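Local coordinates for endoglucanase A (Clostridium acetobutylicum, PDB 3IK2), which probably hydrolyses internal beta-1,4-glucosidic bonds in cellulose and related glucans, as a family 44 glycoside hydrolase, at residues A[196-201]-A[239-244]; A[180-185]-A[234-239]; A[131-136]-A[206-211]; A[248-253]-A[333-338]. All blocks are in the same frame, centred on the assembly; numbering follows the deposited sequence.

Interaction 1: A[196-201]-A[239-244]; sequences TKCSEV and PDWSSV
D240 OD1 is gripped by two groups. C198 N donates to it across the contact at 2.7 Å, and S238 OG, just before the segment 239-244, is also hydrogen-bonded to it. The second carboxylate oxygen, D240 OD2, takes S199 N at 3.0 Å. Both backbone bonds use syn lone pairs, and they are fairly straight, at 158° and 164°. Two successive N-H groups therefore hold the carboxylate by both oxygens, which restricts its rotation. D240 CG lies between its backbone N and carbonyl carbon (chi1 69°), and this turns the group to the start of helix 198-215. The exposed side carries a water, which donates to D240 OD2 at 2.8 Å and meets S199 OG weakly.

C198 carries the buried side. Its CB lies 3.9 Å from V244 CG2. Its SG lies 3.7 Å from W241 CE3 and meets the indole obliquely, as a sulfur-aromatic contact. The K197 side chain passes D240 with its CB and CG, while its amine leads away. Y254 of helix 251-266 touches C198, W241 and V244 and closes this apolar side.

A carboxylate bonded to the first N-H groups of a helix probably gains from the helix dipole. Here the helix is one of the outer helices of the TIM-like barrel, and the acid comes from the connection after the next barrel strand, 220-226.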
loop_
_atom_site.group_PDB
_atom_site.type_symbol
_atom_site.label_atom_id
_atom_site.label_comp_id
_atom_site.label_asym_id
_atom_site.label_seq_id
_atom_site.Cartn_x
_atom_site.Cartn_y
_atom_site.Cartn_z
ATOM N N THR A 196 5.357 -13.241 18.909
ATOM C CA THR A 196 4.753 -11.983 19.320
ATOM C C THR A 196 3.337 -12.220 19.854
ATOM O O THR A 196 2.516 -12.843 19.214
ATOM C CB THR A 196 4.683 -11.002 18.134
ATOM O OG1 THR A 196 5.944 -11.010 17.430
ATOM C CG2 THR A 196 4.306 -9.610 18.608
ATOM N N LYS A 197 3.056 -11.711 21.037
ATOM C CA LYS A 197 1.747 -11.878 21.614
ATOM C C LYS A 197 0.789 -10.827 21.059
ATOM O O LYS A 197 1.204 -9.739 20.645
ATOM C CB LYS A 197 1.826 -11.768 23.127
ATOM C CG LYS A 197 2.443 -12.967 23.805
ATOM C CD LYS A 197 2.484 -12.679 25.314
ATOM C CE LYS A 197 2.864 -13.887 26.129
ATOM N NZ LYS A 197 4.289 -14.230 25.887
ATOM N N CYS A 198 -0.492 -11.192 21.021
ATOM C CA CYS A 198 -1.555 -10.254 20.697
ATOM C C CYS A 198 -1.489 -9.085 21.659
ATOM O O CYS A 198 -1.526 -7.935 21.242
ATOM C CB CYS A 198 -2.935 -10.937 20.776
ATOM S SG CYS A 198 -3.092 -12.252 19.614
ATOM N N SER A 199 -1.344 -9.376 22.946
ATOM C CA SER A 199 -1.227 -8.298 23.954
ATOM C C SER A 199 0.045 -7.435 23.764
ATOM O O SER A 199 0.017 -6.211 23.991
ATOM C CB SER A 199 -1.246 -8.883 25.367
ATOM O OG SER A 199 -0.043 -9.583 25.609
ATOM N N GLU A 200 1.141 -8.072 23.348
ATOM C CA GLU A 200 2.383 -7.361 23.074
ATOM C C GLU A 200 2.236 -6.369 21.901
ATOM O O GLU A 200 2.563 -5.185 22.031
ATOM C CB GLU A 200 3.529 -8.350 22.823
ATOM C CG GLU A 200 4.787 -7.683 22.240
ATOM C CD GLU A 200 5.903 -8.678 21.880
ATOM O OE1 GLU A 200 5.660 -9.901 21.913
ATOM O OE2 GLU A 200 7.018 -8.223 21.551
ATOM N N VAL A 201 1.721 -6.849 20.770
ATOM C CA VAL A 201 1.516 -5.967 19.608
ATOM C C VAL A 201 0.598 -4.762 19.916
ATOM O O VAL A 201 0.893 -3.622 19.518
ATOM C CB VAL A 201 1.039 -6.725 18.329
ATOM C CG1 VAL A 201 -0.396 -7.120 18.400
ATOM C CG2 VAL A 201 1.259 -5.858 17.083
ATOM N N PRO A 239 0.479 -17.361 20.518
ATOM C CA PRO A 239 0.250 -18.191 21.700
ATOM C C PRO A 239 -0.879 -17.688 22.610
ATOM O O PRO A 239 -1.532 -18.509 23.247
ATOM C CB PRO A 239 1.613 -18.176 22.426
ATOM C CG PRO A 239 2.380 -17.020 21.811
ATOM C CD PRO A 239 1.883 -16.911 20.421
ATOM N N ASP A 240 -1.115 -16.373 22.678
ATOM C CA ASP A 240 -2.190 -15.854 23.522
ATOM C C ASP A 240 -3.542 -15.635 22.799
ATOM O O ASP A 240 -4.497 -15.186 23.418
ATOM C CB ASP A 240 -1.754 -14.573 24.252
ATOM C CG ASP A 240 -1.576 -13.375 23.310
ATOM O OD1 ASP A 240 -1.177 -13.549 22.168
ATOM O OD2 ASP A 240 -1.801 -12.236 23.731
ATOM N N TRP A 241 -3.623 -15.970 21.508
ATOM C CA TRP A 241 -4.848 -15.687 20.745
ATOM C C TRP A 241 -6.105 -16.366 21.337
ATOM O O TRP A 241 -7.130 -15.708 21.525
ATOM C CB TRP A 241 -4.687 -15.954 19.243
ATOM C CG TRP A 241 -5.975 -15.780 18.501
ATOM C CD1 TRP A 241 -6.666 -16.753 17.802
ATOM C CD2 TRP A 241 -6.757 -14.575 18.388
ATOM N NE1 TRP A 241 -7.813 -16.211 17.268
ATOM C CE2 TRP A 241 -7.890 -14.885 17.602
ATOM C CE3 TRP A 241 -6.613 -13.263 18.888
ATOM C CZ2 TRP A 241 -8.881 -13.936 17.299
ATOM C CZ3 TRP A 241 -7.598 -12.329 18.598
ATOM C CH2 TRP A 241 -8.718 -12.676 17.799
ATOM N N SER A 242 -6.000 -17.654 21.666
ATOM C CA SER A 242 -7.107 -18.394 22.296
ATOM C C SER A 242 -7.709 -17.712 23.508
ATOM O O SER A 242 -8.918 -17.629 23.636
ATOM C CB SER A 242 -6.677 -19.814 22.674
ATOM O OG SER A 242 -6.836 -20.638 21.527
ATOM N N SER A 243 -6.854 -17.216 24.391
ATOM C CA SER A 243 -7.314 -16.526 25.589
ATOM C C SER A 243 -7.825 -15.083 25.401
ATOM O O SER A 243 -8.462 -14.528 26.310
ATOM C CB SER A 243 -6.215 -16.563 26.643
ATOM O OG SER A 243 -5.089 -15.836 26.218
ATOM N N VAL A 244 -7.549 -14.447 24.268
ATOM C CA VAL A 244 -8.035 -13.084 24.078
ATOM C C VAL A 244 -9.125 -13.038 22.989
ATOM O O VAL A 244 -9.747 -12.005 22.771
ATOM C CB VAL A 244 -6.877 -12.026 23.793
ATOM C CG1 VAL A 244 -5.790 -12.121 24.847
ATOM C CG2 VAL A 244 -6.282 -12.182 22.394
HETATM O O HOH W 1 -2.445 -11.813 26.403
#

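Interaction 2: A[180-185]-A[234-239]; sequences EPSLWP and DFNSSP
The F235 ring has S182 CB over one face, and P181 CG and S238 OG at its edge, near the ring plane. S182 CB stands 3.6 Å from the centroid of the F235 ring, only 16° off the ring normal. This is a CH-pi contact, shifted a little toward the rim, with F235 CE1 the nearest ring carbon. P181 comes to the far end of the same ring, where its CG is 3.9 Å from F235 CZ. The F235 ring also stacks on F251 of helix 251-266. P181 has a second aromatic neighbour within its own segment, because its CA sits over the centre of the W184 ring.

The two segments belong to the connections that follow barrel strands 174-177 and 220-226. In a TIM-like barrel, the first parts of such connections lie at the carboxyl ends of the strands, the end where these enzymes have their active sites. The 234-239 loop is tightly curled. F235, N236 and S237 all have positive phi, and D234 OD2 accepts from S237 N at 3.1 Å in an Asx motif.

N236 lies beside S182 and L183. Its CG is anti to the backbone N (chi1 -163°), which carries the amide across to segment 180-185. N236 CB packs 3.3 Å from S182 OG. N236 ND2 gives a long, weak hydrogen bond to S182 O at 3.5 Å. The other end of the amide, N236 OD1, is held by S230 OG. The L183 and N236 side chains cross at about a right angle, with L183 CD2 3.5 Å from N236 ND2.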
loop_
_atom_site.group_PDB
_atom_site.type_symbol
_atom_site.label_atom_id
_atom_site.label_comp_id
_atom_site.label_asym_id
_atom_site.label_seq_id
_atom_site.Cartn_x
_atom_site.Cartn_y
_atom_site.Cartn_z
ATOM N N GLU A 180 5.238 -5.874 10.097
ATOM C CA GLU A 180 4.974 -7.330 10.229
ATOM C C GLU A 180 5.387 -7.978 11.562
ATOM O O GLU A 180 6.192 -8.916 11.588
ATOM C CB GLU A 180 5.551 -8.099 9.041
ATOM C CG GLU A 180 4.993 -7.589 7.720
ATOM C CD GLU A 180 5.488 -8.340 6.555
ATOM O OE1 GLU A 180 6.338 -9.252 6.740
ATOM O OE2 GLU A 180 5.036 -8.019 5.435
ATOM N N PRO A 181 4.780 -7.504 12.665
ATOM C CA PRO A 181 5.132 -7.886 14.031
ATOM C C PRO A 181 4.983 -9.391 14.364
ATOM O O PRO A 181 5.791 -9.926 15.144
ATOM C CB PRO A 181 4.200 -7.015 14.887
ATOM C CG PRO A 181 3.076 -6.699 13.990
ATOM C CD PRO A 181 3.659 -6.541 12.641
ATOM N N SER A 182 3.978 -10.069 13.801
ATOM C CA SER A 182 3.831 -11.508 14.040
ATOM C C SER A 182 4.934 -12.313 13.324
ATOM O O SER A 182 5.148 -13.494 13.618
ATOM C CB SER A 182 2.418 -11.998 13.662
ATOM O OG SER A 182 2.254 -12.213 12.266
ATOM N N LEU A 183 5.652 -11.666 12.395
ATOM C CA LEU A 183 6.802 -12.299 11.782
ATOM C C LEU A 183 8.125 -11.908 12.438
ATOM O O LEU A 183 9.158 -12.318 11.982
ATOM C CB LEU A 183 6.853 -11.990 10.275
ATOM C CG LEU A 183 5.738 -12.602 9.446
ATOM C CD1 LEU A 183 6.042 -12.438 7.932
ATOM C CD2 LEU A 183 5.556 -14.062 9.838
ATOM N N TRP A 184 8.104 -11.130 13.513
ATOM C CA TRP A 184 9.372 -10.742 14.150
ATOM C C TRP A 184 10.273 -11.933 14.463
ATOM O O TRP A 184 11.453 -11.845 14.205
ATOM C CB TRP A 184 9.161 -9.921 15.420
ATOM C CG TRP A 184 8.784 -8.495 15.183
ATOM C CD1 TRP A 184 9.018 -7.745 14.052
ATOM C CD2 TRP A 184 8.110 -7.634 16.101
ATOM N NE1 TRP A 184 8.513 -6.481 14.205
ATOM C CE2 TRP A 184 7.964 -6.373 15.461
ATOM C CE3 TRP A 184 7.598 -7.804 17.389
ATOM C CZ2 TRP A 184 7.335 -5.280 16.078
ATOM C CZ3 TRP A 184 6.945 -6.708 18.000
ATOM C CH2 TRP A 184 6.826 -5.478 17.343
ATOM N N PRO A 185 9.726 -13.041 15.037
ATOM C CA PRO A 185 10.590 -14.193 15.381
ATOM C C PRO A 185 11.191 -14.944 14.192
ATOM O O PRO A 185 12.232 -15.584 14.346
ATOM C CB PRO A 185 9.649 -15.129 16.168
ATOM C CG PRO A 185 8.283 -14.792 15.667
ATOM C CD PRO A 185 8.317 -13.291 15.419
ATOM N N ASP A 234 -5.512 -14.984 13.165
ATOM C CA ASP A 234 -5.205 -15.315 14.551
ATOM C C ASP A 234 -3.814 -14.835 14.958
ATOM O O ASP A 234 -3.160 -15.411 15.834
ATOM C CB ASP A 234 -5.404 -16.823 14.804
ATOM C CG ASP A 234 -4.540 -17.716 13.920
ATOM O OD1 ASP A 234 -4.656 -18.947 14.048
ATOM O OD2 ASP A 234 -3.752 -17.231 13.084
ATOM N N PHE A 235 -3.399 -13.723 14.342
ATOM C CA PHE A 235 -2.059 -13.129 14.545
ATOM C C PHE A 235 -0.944 -14.166 14.385
ATOM O O PHE A 235 -0.004 -14.236 15.200
ATOM C CB PHE A 235 -1.983 -12.355 15.866
ATOM C CG PHE A 235 -0.856 -11.328 15.920
ATOM C CD1 PHE A 235 -0.656 -10.420 14.872
ATOM C CD2 PHE A 235 -0.003 -11.281 17.012
ATOM C CE1 PHE A 235 0.372 -9.450 14.929
ATOM C CE2 PHE A 235 1.044 -10.334 17.070
ATOM C CZ PHE A 235 1.233 -9.430 16.025
ATOM N N ASN A 236 -1.065 -14.961 13.309
ATOM C CA ASN A 236 -0.088 -15.997 12.931
ATOM C C ASN A 236 0.096 -17.055 14.052
ATOM O O ASN A 236 1.215 -17.274 14.562
ATOM C CB ASN A 236 1.248 -15.326 12.551
ATOM C CG ASN A 236 2.180 -16.246 11.764
ATOM O OD1 ASN A 236 1.729 -17.131 11.048
ATOM N ND2 ASN A 236 3.486 -16.014 11.874
ATOM N N SER A 237 -1.016 -17.681 14.442
ATOM C CA SER A 237 -1.071 -18.621 15.565
ATOM C C SER A 237 -0.369 -18.087 16.822
ATOM O O SER A 237 0.501 -18.730 17.410
ATOM C CB SER A 237 -0.528 -19.998 15.180
ATOM O OG SER A 237 -0.823 -20.282 13.839
ATOM N N SER A 238 -0.766 -16.889 17.223
ATOM C CA SER A 238 -0.220 -16.271 18.410
ATOM C C SER A 238 -0.530 -17.136 19.635
ATOM O O SER A 238 -1.662 -17.622 19.774
ATOM C CB SER A 238 -0.799 -14.871 18.552
ATOM O OG SER A 238 -0.139 -14.160 19.575
ATOM N N PRO A 239 0.479 -17.361 20.518
ATOM C CA PRO A 239 0.250 -18.191 21.700
ATOM C C PRO A 239 -0.879 -17.688 22.610
ATOM O O PRO A 239 -1.532 -18.509 23.247
ATOM C CB PRO A 239 1.613 -18.176 22.426
ATOM C CG PRO A 239 2.380 -17.020 21.811
ATOM C CD PRO A 239 1.883 -16.911 20.421
#

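Interaction 3: A[131-136]-A[206-211]; sequences VEFNKN and TQLAQV
The turn after strand 128-132 runs beside helix 198-215 and comes nearest at F133 and L208, whose CA atoms are 6.3 Å apart, with no direct hydrogen bond between the segments. The helix is an outer helix of the TIM-like barrel, between strands 174-177 and 220-226. The strand is the middle one of a small three-stranded sheet inserted after barrel strand 99-103. The contact therefore joins an excursion from the barrel to the barrel's own helical layer.

F133 carries most of it. L208 CB lies over one face of the F133 ring, 4.3 Å from the centroid and 13° off the normal, as a CH-pi contact. L208 CG is anti to its backbone N (chi1 -168°), and the branch ends with CD1 3.8 Å from F133 CD1. Q207 comes to the ring edge. Its OE1 lies in the ring plane, 3.6 Å from F133 CD2, and the amide plane stands perpendicular to the ring. Such an approach points the carbonyl oxygen at ring C-H groups, which probably carry a slight positive charge. M152 of helix 152-163 touches both F133 and L208.

V211 CG2 meets the backbone and base of F133, 3.3 Å from F133 O and 3.8 Å from F133 CB. The same methyl group touches N134 OD1. N134 reaches the helix through a water, which accepts from N134 ND2 at 3.0 Å and donates to Q207 O at 2.7 Å.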
loop_
_atom_site.group_PDB
_atom_site.type_symbol
_atom_site.label_atom_id
_atom_site.label_comp_id
_atom_site.label_asym_id
_atom_site.label_seq_id
_atom_site.Cartn_x
_atom_site.Cartn_y
_atom_site.Cartn_z
ATOM N N VAL A 131 15.769 -0.351 21.922
ATOM C CA VAL A 131 14.735 0.640 21.643
ATOM C C VAL A 131 13.971 0.964 22.923
ATOM O O VAL A 131 13.541 0.057 23.645
ATOM C CB VAL A 131 13.690 0.135 20.530
ATOM C CG1 VAL A 131 12.543 1.154 20.293
ATOM C CG2 VAL A 131 14.383 -0.212 19.231
ATOM N N GLU A 132 13.802 2.257 23.182
ATOM C CA GLU A 132 12.821 2.764 24.134
ATOM C C GLU A 132 11.936 3.757 23.420
ATOM O O GLU A 132 12.404 4.481 22.542
ATOM C CB GLU A 132 13.499 3.482 25.301
ATOM C CG GLU A 132 14.557 2.674 26.016
ATOM C CD GLU A 132 13.978 1.563 26.867
ATOM O OE1 GLU A 132 14.722 0.617 27.140
ATOM O OE2 GLU A 132 12.783 1.604 27.237
ATOM N N PHE A 133 10.664 3.820 23.798
ATOM C CA PHE A 133 9.738 4.784 23.168
ATOM C C PHE A 133 9.893 6.249 23.636
ATOM O O PHE A 133 9.818 7.200 22.832
ATOM C CB PHE A 133 8.288 4.273 23.254
ATOM C CG PHE A 133 8.068 2.960 22.518
ATOM C CD1 PHE A 133 8.777 2.670 21.339
ATOM C CD2 PHE A 133 7.156 2.028 22.993
ATOM C CE1 PHE A 133 8.581 1.463 20.637
ATOM C CE2 PHE A 133 6.943 0.831 22.318
ATOM C CZ PHE A 133 7.654 0.542 21.127
ATOM N N ASN A 134 10.149 6.413 24.925
ATOM C CA ASN A 134 10.248 7.724 25.564
ATOM C C ASN A 134 11.583 7.927 26.248
ATOM O O ASN A 134 12.028 7.068 26.989
ATOM C CB ASN A 134 9.114 7.876 26.570
ATOM C CG ASN A 134 7.772 7.904 25.897
ATOM O OD1 ASN A 134 7.395 8.920 25.303
ATOM N ND2 ASN A 134 7.057 6.777 25.937
ATOM N N LYS A 135 12.208 9.071 25.997
ATOM C CA LYS A 135 13.539 9.361 26.543
ATOM C C LYS A 135 13.464 9.753 27.995
ATOM O O LYS A 135 14.369 9.442 28.769
ATOM C CB LYS A 135 14.263 10.441 25.738
ATOM C CG LYS A 135 15.785 10.438 25.939
ATOM C CD LYS A 135 16.431 11.615 25.204
ATOM C CE LYS A 135 17.928 11.708 25.485
ATOM N NZ LYS A 135 18.611 12.773 24.683
ATOM N N ASN A 136 12.376 10.425 28.375
ATOM C CA ASN A 136 12.190 10.894 29.763
ATOM C C ASN A 136 13.298 11.835 30.283
ATOM O O ASN A 136 13.332 12.154 31.476
ATOM C CB ASN A 136 11.945 9.726 30.758
ATOM C CG ASN A 136 10.825 8.796 30.307
ATOM O OD1 ASN A 136 9.664 9.215 30.184
ATOM N ND2 ASN A 136 11.168 7.529 30.042
ATOM N N THR A 206 0.314 0.742 20.812
ATOM C CA THR A 206 -0.368 1.799 21.539
ATOM C C THR A 206 0.634 2.847 22.046
ATOM O O THR A 206 0.431 4.029 21.869
ATOM C CB THR A 206 -1.252 1.221 22.704
ATOM O OG1 THR A 206 -2.339 0.458 22.147
ATOM C CG2 THR A 206 -1.820 2.341 23.529
ATOM N N GLN A 207 1.709 2.383 22.670
ATOM C CA GLN A 207 2.740 3.236 23.215
ATOM C C GLN A 207 3.509 3.969 22.118
ATOM O O GLN A 207 3.801 5.135 22.259
ATOM C CB GLN A 207 3.701 2.410 24.063
ATOM C CG GLN A 207 3.055 1.761 25.285
ATOM C CD GLN A 207 4.088 1.058 26.166
ATOM O OE1 GLN A 207 5.303 1.062 25.869
ATOM N NE2 GLN A 207 3.617 0.452 27.258
ATOM N N LEU A 208 3.816 3.279 21.021
ATOM C CA LEU A 208 4.474 3.933 19.886
ATOM C C LEU A 208 3.546 4.951 19.216
ATOM O O LEU A 208 3.972 6.047 18.866
ATOM C CB LEU A 208 5.005 2.904 18.887
ATOM C CG LEU A 208 5.963 3.377 17.781
ATOM C CD1 LEU A 208 7.092 4.303 18.343
ATOM C CD2 LEU A 208 6.565 2.179 16.952
ATOM N N ALA A 209 2.269 4.617 19.050
ATOM C CA ALA A 209 1.331 5.621 18.537
ATOM C C ALA A 209 1.230 6.836 19.470
ATOM O O ALA A 209 1.114 7.959 19.000
ATOM C CB ALA A 209 -0.056 5.000 18.261
ATOM N N GLN A 210 1.302 6.635 20.792
ATOM C CA GLN A 210 1.316 7.782 21.719
ATOM C C GLN A 210 2.545 8.707 21.575
ATOM O O GLN A 210 2.438 9.923 21.720
ATOM C CB GLN A 210 1.152 7.332 23.174
ATOM C CG GLN A 210 -0.223 6.744 23.470
ATOM C CD GLN A 210 -0.881 7.350 24.701
ATOM O OE1 GLN A 210 -1.070 6.655 25.689
ATOM N NE2 GLN A 210 -1.228 8.661 24.652
ATOM N N VAL A 211 3.712 8.134 21.287
ATOM C CA VAL A 211 4.905 8.940 20.978
ATOM C C VAL A 211 4.694 9.850 19.750
ATOM O O VAL A 211 5.016 11.043 19.785
ATOM C CB VAL A 211 6.125 8.023 20.760
ATOM C CG1 VAL A 211 7.252 8.753 20.035
ATOM C CG2 VAL A 211 6.580 7.434 22.115
HETATM O O HOH W 2 4.367 6.181 24.720
#

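Interaction 4: A[248-253]-A[333-338]; sequences YQWFID and PKVKSS
W250 and S338 come together through their first torsions. W250 CG is placed between its backbone N and carbonyl carbon (chi1 60°), which swings the indole toward helix 331-342. S338 OG is turned anti to its carbonyl carbon (chi1 -57°) and meets the indole edge near its plane, 3.2 Å from W250 NE1.

D253 joins them. Its OD1 lies 2.8 Å from S338 OG and also accepts a weak, bent hydrogen bond from W250 NE1 at 3.4 Å. S338 OG is within 3.1 Å of K334 O as well, one turn back in its helix. A bound glycerol, probably from the crystallisation liquor, adds further polar contacts to S338 OG and K334 O. The buried hydroxyl thus has polar atoms from both helices around it.

The helices are 251-266 and 331-342, outer helices of the TIM-like barrel that come before and after barrel strand 273-278 in the chain. W250 is at the N-cap position of the first, right before its first turn.

The rest of the contact is apolar. V335 CG2 lies 3.9 Å from W250 CH2, and the two side chains cross at about a right angle. Within its own segment, I252 CB lies over one face of the indole, and I252 CG2 is 3.9 Å from S338 CB. L274 of the barrel strand touches both I252 and V335. W327 meets the W250 ring nearly perpendicularly.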
loop_
_atom_site.group_PDB
_atom_site.type_symbol
_atom_site.label_atom_id
_atom_site.label_comp_id
_atom_site.label_asym_id
_atom_site.label_seq_id
_atom_site.Cartn_x
_atom_site.Cartn_y
_atom_site.Cartn_z
ATOM N N TYR A 248 -14.528 -12.529 19.192
ATOM C CA TYR A 248 -13.933 -11.963 17.974
ATOM C C TYR A 248 -13.782 -12.989 16.868
ATOM O O TYR A 248 -13.211 -14.054 17.103
ATOM C CB TYR A 248 -12.541 -11.395 18.273
ATOM C CG TYR A 248 -12.544 -10.231 19.207
ATOM C CD1 TYR A 248 -13.319 -9.088 18.948
ATOM C CD2 TYR A 248 -11.757 -10.248 20.352
ATOM C CE1 TYR A 248 -13.304 -7.987 19.843
ATOM C CE2 TYR A 248 -11.743 -9.163 21.223
ATOM C CZ TYR A 248 -12.513 -8.055 20.960
ATOM O OH TYR A 248 -12.439 -7.012 21.846
ATOM N N GLN A 249 -14.322 -12.677 15.686
ATOM C CA GLN A 249 -14.097 -13.480 14.490
ATOM C C GLN A 249 -12.615 -13.630 14.174
ATOM O O GLN A 249 -12.174 -14.719 13.810
ATOM C CB GLN A 249 -14.817 -12.906 13.268
ATOM C CG GLN A 249 -14.506 -13.644 11.979
ATOM C CD GLN A 249 -15.059 -15.071 11.973
ATOM O OE1 GLN A 249 -16.234 -15.266 11.722
ATOM N NE2 GLN A 249 -14.209 -16.063 12.216
ATOM N N TRP A 250 -11.852 -12.545 14.309
ATOM C CA TRP A 250 -10.433 -12.586 13.946
ATOM C C TRP A 250 -9.631 -11.528 14.672
ATOM O O TRP A 250 -10.195 -10.730 15.429
ATOM C CB TRP A 250 -10.216 -12.530 12.410
ATOM C CG TRP A 250 -10.734 -11.303 11.660
ATOM C CD1 TRP A 250 -11.610 -10.354 12.124
ATOM C CD2 TRP A 250 -10.466 -10.956 10.290
ATOM N NE1 TRP A 250 -11.855 -9.413 11.144
ATOM C CE2 TRP A 250 -11.183 -9.764 10.007
ATOM C CE3 TRP A 250 -9.681 -11.532 9.270
ATOM C CZ2 TRP A 250 -11.154 -9.140 8.735
ATOM C CZ3 TRP A 250 -9.647 -10.893 8.002
ATOM C CH2 TRP A 250 -10.374 -9.712 7.761
ATOM N N PHE A 251 -8.309 -11.556 14.483
ATOM C CA PHE A 251 -7.417 -10.662 15.218
ATOM C C PHE A 251 -7.680 -9.202 14.864
ATOM O O PHE A 251 -7.514 -8.352 15.696
ATOM C CB PHE A 251 -5.923 -11.058 15.031
ATOM C CG PHE A 251 -4.945 -10.000 15.513
ATOM C CD1 PHE A 251 -4.535 -9.962 16.845
ATOM C CD2 PHE A 251 -4.463 -9.015 14.635
ATOM C CE1 PHE A 251 -3.628 -8.959 17.292
ATOM C CE2 PHE A 251 -3.574 -8.008 15.092
ATOM C CZ PHE A 251 -3.163 -7.985 16.402
ATOM N N ILE A 252 -8.093 -8.916 13.627
ATOM C CA ILE A 252 -8.452 -7.546 13.207
ATOM C C ILE A 252 -9.490 -6.856 14.106
ATOM O O ILE A 252 -9.333 -5.673 14.441
ATOM C CB ILE A 252 -8.786 -7.466 11.644
ATOM C CG1 ILE A 252 -7.467 -7.469 10.826
ATOM C CG2 ILE A 252 -9.689 -6.239 11.318
ATOM C CD1 ILE A 252 -7.592 -7.597 9.311
ATOM N N ASP A 253 -10.531 -7.597 14.505
ATOM C CA ASP A 253 -11.560 -7.135 15.468
ATOM C C ASP A 253 -10.962 -6.859 16.863
ATOM O O ASP A 253 -11.193 -5.833 17.445
ATOM C CB ASP A 253 -12.674 -8.199 15.619
ATOM C CG ASP A 253 -13.498 -8.380 14.347
ATOM O OD1 ASP A 253 -13.436 -7.505 13.457
ATOM O OD2 ASP A 253 -14.213 -9.409 14.240
ATOM N N PRO A 333 -14.640 -5.359 1.926
ATOM C CA PRO A 333 -15.913 -5.328 2.679
ATOM C C PRO A 333 -15.848 -5.953 4.095
ATOM O O PRO A 333 -16.488 -5.460 5.014
ATOM C CB PRO A 333 -16.882 -6.110 1.760
ATOM C CG PRO A 333 -16.359 -5.808 0.357
ATOM C CD PRO A 333 -14.831 -5.932 0.575
ATOM N N LYS A 334 -15.069 -7.013 4.255
ATOM C CA LYS A 334 -14.851 -7.658 5.550
ATOM C C LYS A 334 -14.115 -6.782 6.527
ATOM O O LYS A 334 -14.469 -6.701 7.692
ATOM C CB LYS A 334 -14.053 -8.931 5.347
ATOM C CG LYS A 334 -14.872 -10.233 5.444
ATOM C CD LYS A 334 -16.244 -10.146 4.845
ATOM C CE LYS A 334 -16.127 -9.945 3.334
ATOM N NZ LYS A 334 -17.374 -10.229 2.617
ATOM N N VAL A 335 -13.070 -6.129 6.039
ATOM C CA VAL A 335 -12.259 -5.278 6.867
ATOM C C VAL A 335 -13.067 -4.027 7.215
ATOM O O VAL A 335 -13.021 -3.542 8.332
ATOM C CB VAL A 335 -10.931 -4.939 6.175
ATOM C CG1 VAL A 335 -10.195 -3.858 6.939
ATOM C CG2 VAL A 335 -10.057 -6.172 6.058
ATOM N N LYS A 336 -13.803 -3.517 6.242
ATOM C CA LYS A 336 -14.677 -2.355 6.391
ATOM C C LYS A 336 -15.791 -2.585 7.419
ATOM O O LYS A 336 -16.050 -1.736 8.241
ATOM C CB LYS A 336 -15.253 -2.010 5.022
ATOM C CG LYS A 336 -15.254 -0.544 4.698
ATOM C CD LYS A 336 -13.923 -0.094 4.160
ATOM C CE LYS A 336 -13.724 1.341 4.542
ATOM N NZ LYS A 336 -12.725 2.017 3.694
ATOM N N SER A 337 -16.435 -3.745 7.383
ATOM C CA SER A 337 -17.352 -4.176 8.449
ATOM C C SER A 337 -16.706 -4.218 9.844
ATOM O O SER A 337 -17.307 -3.768 10.845
ATOM C CB SER A 337 -17.919 -5.565 8.115
ATOM O OG SER A 337 -18.181 -6.302 9.296
ATOM N N SER A 338 -15.508 -4.790 9.940
ATOM C CA SER A 338 -14.763 -4.737 11.189
ATOM C C SER A 338 -14.509 -3.294 11.672
ATOM O O SER A 338 -14.708 -3.014 12.850
ATOM C CB SER A 338 -13.465 -5.516 11.088
ATOM O OG SER A 338 -13.705 -6.864 10.724
#

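How the interactions relate
Interactions 2 and 4 are buried, while interactions 1 and 3 are partly open to solvent, and each of these two includes a water. Interactions 1 and 3 use the same helix, 198-215, at its start and further along. One is held by a carboxylate on backbone N-H groups, the other by packing round a phenyl ring. Interactions 1 and 2 share P239 and touch directly, through probable hydrogen bonds of T196 OG1 with P181 O and of S238 OG with T196 O. Interaction 4 touches both, mainly through F251, and W241 also packs on W250. It alone pairs two outer barrel helices with each other. Interaction 3 touches none of the others; its nearest atoms are about 5 Å from interaction 1.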